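Local coordinates for protein adenosine deaminase 1 (PDB 3RYS) that binds zinc and adenine and probably catalyses the hydrolytic deamination of adenine to hypoxanthine and ammonium in purine salvage, at residues 244-249 against 266-271; 306-311 against 333-338. All blocks are in the same frame, centred on the assembly; numbering follows the deposited sequence.

Contact 1. Residues 244-249 against 266-271; sequences LTVCPL and PEMLAI
Neither ring nor amide plane enters the interface where Met-268 meets Leu-244 and Val-246: with no flat faces or edges to be covered, one thioether methyl does all the touching. The setting is the TIM-barrel fold. Strand 244-246 pairs in parallel with strand 275-277, and helix 265-270 lies on the beta-alpha-beta crossover between them, packed against the outside of the barrel wall. The strand illustrates how residues pointing to opposite sides of a barrel wall divide the work. Leu-244 and Val-246 turn out toward the helix, whereas Thr-245 between them hydrogen-bonds through OG1 to Asp-222 and to ND1 of His-19, a zinc ligand, and so serves as a second-shell partner of the metal site. The outer layer is not far from that site, since the side chain of Val-246 lies about 11 Å from the zinc ion. Val-275 of the adjoining strand also touches all three apolar side chains. Met-268 reaches from the helix toward the strand and bends at its last torsion (chi3 82°), which swings CE across Leu-244. These two side chains cross at about a right angle, with CE 3.6 Å from Leu-244 CD2. Val-246 instead meets the methionine tip to tip, its CG2 lying 4.2 Å from Met-268 CE.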
loop_
_atom_site.group_PDB
_atom_site.type_symbol
_atom_site.label_atom_id
_atom_site.label_comp_id
_atom_site.label_asym_id
_atom_site.label_seq_id
_atom_site.Cartn_x
_atom_site.Cartn_y
_atom_site.Cartn_z
ATOM N N LEU A 244 -6.114 -10.323 -1.518
ATOM C CA LEU A 244 -4.878 -10.260 -0.746
ATOM C C LEU A 244 -3.853 -9.362 -1.447
ATOM O O LEU A 244 -3.367 -9.686 -2.535
ATOM C CB LEU A 244 -4.296 -11.662 -0.526
ATOM C CG LEU A 244 -4.539 -12.320 0.840
ATOM C CD1 LEU A 244 -6.016 -12.334 1.216
ATOM C CD2 LEU A 244 -3.963 -13.728 0.884
ATOM N N THR A 245 -3.527 -8.233 -0.829
ATOM C CA THR A 245 -2.592 -7.303 -1.444
ATOM C C THR A 245 -1.128 -7.649 -1.125
ATOM O O THR A 245 -0.508 -7.066 -0.230
ATOM C CB THR A 245 -2.941 -5.833 -1.106
ATOM O OG1 THR A 245 -2.816 -5.604 0.302
ATOM C CG2 THR A 245 -4.372 -5.525 -1.530
ATOM N N VAL A 246 -0.585 -8.605 -1.877
ATOM C CA VAL A 246 0.790 -9.058 -1.684
ATOM C C VAL A 246 1.825 -8.027 -2.131
ATOM O O VAL A 246 1.645 -7.343 -3.138
ATOM C CB VAL A 246 1.059 -10.378 -2.433
ATOM C CG1 VAL A 246 2.460 -10.894 -2.111
ATOM C CG2 VAL A 246 -0.000 -11.418 -2.080
ATOM N N CYS A 247 2.914 -7.929 -1.375
ATOM C CA CYS A 247 4.002 -7.008 -1.691
ATOM C C CYS A 247 5.329 -7.757 -1.678
ATOM O O CYS A 247 5.994 -7.830 -0.644
ATOM C CB CYS A 247 4.036 -5.852 -0.688
ATOM S SG CYS A 247 2.420 -5.097 -0.366
ATOM N N PRO A 248 5.716 -8.318 -2.836
ATOM C CA PRO A 248 6.876 -9.212 -2.977
ATOM C C PRO A 248 8.194 -8.630 -2.462
ATOM O O PRO A 248 8.807 -9.217 -1.571
ATOM C CB PRO A 248 6.945 -9.455 -4.487
ATOM C CG PRO A 248 5.518 -9.263 -4.953
ATOM C CD PRO A 248 4.982 -8.156 -4.104
ATOM N N LEU A 249 8.622 -7.502 -3.019
ATOM C CA LEU A 249 9.874 -6.875 -2.608
ATOM C C LEU A 249 9.838 -6.436 -1.150
ATOM O O LEU A 249 10.840 -6.523 -0.439
ATOM C CB LEU A 249 10.192 -5.678 -3.499
ATOM C CG LEU A 249 10.484 -5.996 -4.962
ATOM C CD1 LEU A 249 10.926 -4.733 -5.700
ATOM C CD2 LEU A 249 11.536 -7.093 -5.066
ATOM N N PRO A 266 3.607 -17.379 -6.129
ATOM C CA PRO A 266 3.239 -18.338 -7.179
ATOM C C PRO A 266 2.261 -19.390 -6.662
ATOM O O PRO A 266 1.248 -19.654 -7.303
ATOM C CB PRO A 266 4.575 -19.000 -7.536
ATOM C CG PRO A 266 5.614 -18.028 -7.118
ATOM C CD PRO A 266 5.066 -17.311 -5.922
ATOM N N GLU A 267 2.572 -19.977 -5.512
ATOM C CA GLU A 267 1.730 -21.003 -4.909
ATOM C C GLU A 267 0.356 -20.448 -4.526
ATOM O O GLU A 267 -0.665 -21.128 -4.680
ATOM C CB GLU A 267 2.425 -21.606 -3.682
ATOM C CG GLU A 267 1.624 -22.702 -2.980
ATOM C CD GLU A 267 2.338 -23.281 -1.758
ATOM O OE1 GLU A 267 3.382 -22.729 -1.345
ATOM O OE2 GLU A 267 1.850 -24.292 -1.207
ATOM N N MET A 268 0.340 -19.210 -4.030
ATOM C CA MET A 268 -0.896 -18.546 -3.619
ATOM C C MET A 268 -1.821 -18.354 -4.814
ATOM O O MET A 268 -3.037 -18.551 -4.722
ATOM C CB MET A 268 -0.597 -17.188 -2.973
ATOM C CG MET A 268 0.174 -17.266 -1.662
ATOM S SD MET A 268 0.706 -15.650 -1.054
ATOM C CE MET A 268 -0.779 -15.065 -0.229
ATOM N N LEU A 269 -1.228 -17.957 -5.935
ATOM C CA LEU A 269 -1.969 -17.789 -7.173
ATOM C C LEU A 269 -2.484 -19.142 -7.651
ATOM O O LEU A 269 -3.667 -19.295 -7.955
ATOM C CB LEU A 269 -1.084 -17.144 -8.235
ATOM C CG LEU A 269 -1.760 -16.707 -9.532
ATOM C CD1 LEU A 269 -2.826 -15.656 -9.260
ATOM C CD2 LEU A 269 -0.721 -16.180 -10.510
ATOM N N ALA A 270 -1.595 -20.128 -7.701
ATOM C CA ALA A 270 -1.968 -21.464 -8.150
ATOM C C ALA A 270 -3.135 -22.059 -7.361
ATOM O O ALA A 270 -3.983 -22.742 -7.934
ATOM C CB ALA A 270 -0.769 -22.399 -8.116
ATOM N N ILE A 271 -3.183 -21.809 -6.055
ATOM C CA ILE A 271 -4.251 -22.379 -5.232
ATOM C C ILE A 271 -5.516 -21.524 -5.184
ATOM O O ILE A 271 -6.451 -21.839 -4.448
ATOM C CB ILE A 271 -3.795 -22.680 -3.796
ATOM C CG1 ILE A 271 -3.390 -21.389 -3.085
ATOM C CG2 ILE A 271 -2.670 -23.712 -3.793
ATOM C CD1 ILE A 271 -2.881 -21.606 -1.670
#

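Contact 2. Residues 306-311 against 333-338; sequences EQATLA and TEWVKA
The indole of Trp-335 and the side chains of Gln-307 and Ala-308 form the close-packed half of a helical hairpin. Helices 304-317 and 322-339 are joined by a short turn, and the segments 306-311 and 333-338 run almost exactly antiparallel, at 171°, with their axes 10.0 Å apart. The indole of Trp-335 bridges this distance, meeting Gln-307 and the small Ala-308. Its CG stands anti to the backbone N (chi1 176°), which sends the six-membered ring across to the other helix. Atom CH2 there lies 4.0 Å from Gln-307 CB, while CZ3 comes within 4.2 Å of Ala-308 CB. Gln-307 crosses the indole at about a right angle. Its OE1 sits in the plane of the ring at the edge, 4.0 Å from Trp-335 CH2, and the amide plane is turned 84° from the indole. This is contact without a hydrogen bond. Val-336 faces Ala-308 beside the ring, although the modelled spacing of their methyl groups is doubtful. The opposite character prevails on the outer surfaces: Thr-309 and Thr-333 point away from the partner helix, and Glu-334 and Lys-337 are exposed to solvent. Around the hairpin, the N-terminal residues Thr-9, Pro-13 and Pro-14 pack on the indole, whose NE1 hydrogen-bonds to Thr-11 OG1. Gln-307 rests on Phe-293 and Val-297 of helix 289-300, and Leu-310 reaches inward to strand 275-277 and helix 265-270.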
loop_
_atom_site.group_PDB
_atom_site.type_symbol
_atom_site.label_atom_id
_atom_site.label_comp_id
_atom_site.label_asym_id
_atom_site.label_seq_id
_atom_site.Cartn_x
_atom_site.Cartn_y
_atom_site.Cartn_z
ATOM N N GLU A 306 -0.017 -15.189 -16.589
ATOM C CA GLU A 306 0.000 -15.163 -15.132
ATOM C C GLU A 306 0.008 -13.717 -14.630
ATOM O O GLU A 306 -0.814 -13.343 -13.788
ATOM C CB GLU A 306 1.185 -15.967 -14.586
ATOM C CG GLU A 306 1.021 -17.482 -14.764
ATOM C CD GLU A 306 2.290 -18.271 -14.454
ATOM O OE1 GLU A 306 3.386 -17.670 -14.451
ATOM O OE2 GLU A 306 2.194 -19.496 -14.218
ATOM N N GLN A 307 0.928 -12.911 -15.165
ATOM C CA GLN A 307 0.983 -11.477 -14.884
ATOM C C GLN A 307 -0.370 -10.806 -15.112
ATOM O O GLN A 307 -0.812 -9.979 -14.310
ATOM C CB GLN A 307 2.029 -10.798 -15.767
ATOM C CG GLN A 307 3.410 -10.663 -15.154
ATOM C CD GLN A 307 4.413 -10.058 -16.129
ATOM O OE1 GLN A 307 4.754 -10.670 -17.143
ATOM N NE2 GLN A 307 4.890 -8.851 -15.826
ATOM N N ALA A 308 -1.019 -11.158 -16.215
ATOM C CA ALA A 308 -2.324 -10.592 -16.537
ATOM C C ALA A 308 -3.355 -10.934 -15.466
ATOM O O ALA A 308 -4.147 -10.087 -15.059
ATOM C CB ALA A 308 -2.791 -11.082 -17.891
ATOM N N THR A 309 -3.345 -12.185 -15.021
ATOM C CA THR A 309 -4.253 -12.618 -13.973
ATOM C C THR A 309 -4.073 -11.743 -12.732
ATOM O O THR A 309 -5.053 -11.273 -12.149
ATOM C CB THR A 309 -4.047 -14.108 -13.623
ATOM O OG1 THR A 309 -4.352 -14.914 -14.767
ATOM C CG2 THR A 309 -4.950 -14.521 -12.467
ATOM N N LEU A 310 -2.818 -11.520 -12.345
ATOM C CA LEU A 310 -2.490 -10.665 -11.205
ATOM C C LEU A 310 -3.031 -9.251 -11.399
ATOM O O LEU A 310 -3.601 -8.659 -10.480
ATOM C CB LEU A 310 -0.977 -10.611 -10.999
ATOM C CG LEU A 310 -0.325 -11.919 -10.557
ATOM C CD1 LEU A 310 1.187 -11.787 -10.546
ATOM C CD2 LEU A 310 -0.843 -12.338 -9.188
ATOM N N ALA A 311 -2.837 -8.722 -12.603
ATOM C CA ALA A 311 -3.334 -7.403 -12.970
ATOM C C ALA A 311 -4.851 -7.312 -12.823
ATOM O O ALA A 311 -5.369 -6.382 -12.198
ATOM C CB ALA A 311 -2.926 -7.068 -14.399
ATOM N N THR A 333 -6.590 -7.254 -21.062
ATOM C CA THR A 333 -6.842 -8.033 -22.248
ATOM C C THR A 333 -6.095 -7.592 -23.494
ATOM O O THR A 333 -5.583 -8.396 -24.179
ATOM C CB THR A 333 -8.302 -8.066 -22.636
ATOM O OG1 THR A 333 -9.096 -8.485 -21.544
ATOM C CG2 THR A 333 -8.490 -9.035 -23.741
ATOM N N GLU A 334 -6.040 -6.313 -23.785
ATOM C CA GLU A 334 -5.227 -5.859 -24.858
ATOM C C GLU A 334 -3.780 -6.099 -24.599
ATOM O O GLU A 334 -3.092 -6.549 -25.435
ATOM C CB GLU A 334 -5.464 -4.394 -25.141
ATOM C CG GLU A 334 -6.654 -4.098 -25.960
ATOM C CD GLU A 334 -6.956 -5.114 -27.025
ATOM O OE1 GLU A 334 -6.217 -5.194 -28.012
ATOM O OE2 GLU A 334 -7.959 -5.824 -26.885
ATOM N N TRP A 335 -3.306 -5.780 -23.430
ATOM C CA TRP A 335 -1.890 -5.946 -23.119
ATOM C C TRP A 335 -1.434 -7.384 -23.356
ATOM O O TRP A 335 -0.358 -7.621 -23.897
ATOM C CB TRP A 335 -1.593 -5.524 -21.679
ATOM C CG TRP A 335 -0.170 -5.762 -21.275
ATOM C CD1 TRP A 335 0.904 -4.974 -21.561
ATOM C CD2 TRP A 335 0.333 -6.867 -20.509
ATOM N NE1 TRP A 335 2.047 -5.519 -21.024
ATOM C CE2 TRP A 335 1.724 -6.679 -20.374
ATOM C CE3 TRP A 335 -0.258 -7.996 -19.933
ATOM C CZ2 TRP A 335 2.536 -7.581 -19.678
ATOM C CZ3 TRP A 335 0.548 -8.890 -19.244
ATOM C CH2 TRP A 335 1.930 -8.677 -19.123
ATOM N N VAL A 336 -2.264 -8.341 -22.953
ATOM C CA VAL A 336 -1.954 -9.755 -23.138
ATOM C C VAL A 336 -1.851 -10.132 -24.611
ATOM O O VAL A 336 -0.905 -10.803 -25.023
ATOM C CB VAL A 336 -3.019 -10.645 -22.482
ATOM C CG1 VAL A 336 -2.759 -12.109 -22.802
ATOM C CG2 VAL A 336 -3.040 -10.412 -20.992
ATOM N N LYS A 337 -2.776 -9.653 -25.405
ATOM C CA LYS A 337 -2.796 -9.952 -26.797
ATOM C C LYS A 337 -1.672 -9.345 -27.538
ATOM O O LYS A 337 -1.176 -9.904 -28.459
ATOM C CB LYS A 337 -4.067 -9.443 -27.392
ATOM C CG LYS A 337 -5.199 -10.290 -27.178
ATOM C CD LYS A 337 -6.350 -9.636 -27.712
ATOM C CE LYS A 337 -7.570 -10.187 -27.125
ATOM N NZ LYS A 337 -8.650 -10.141 -28.086
ATOM N N ALA A 338 -1.286 -8.172 -27.126
ATOM C CA ALA A 338 -0.160 -7.512 -27.706
ATOM C C ALA A 338 1.176 -8.071 -27.223
ATOM O O ALA A 338 2.190 -7.827 -27.791
ATOM C CB ALA A 338 -0.244 -6.087 -27.399
#

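Starting from the N terminus, residues 9-14 pass beside Trp-335 of contact 2, and strand 15-17 begins the parallel barrel sheet. Contact 1 brings together segments 244-249 and 266-271, closing a loop with 16 residues between them. After strand 275-277 and helix 289-300, contact 2 closes a second loop, of 21 residues, at the C-terminal hairpin. The two are in series, neither nesting nor crossing, and their centres lie about 16 Å apart. Leu-269 joins them: its CD1 packs 3.9 Å from Leu-310 CD2 and 4.0 Å from Thr-309 CG2. Helices 265-270 and 304-317 thus both pack on strand 275-277, while helix 322-339 lies outside helix 304-317.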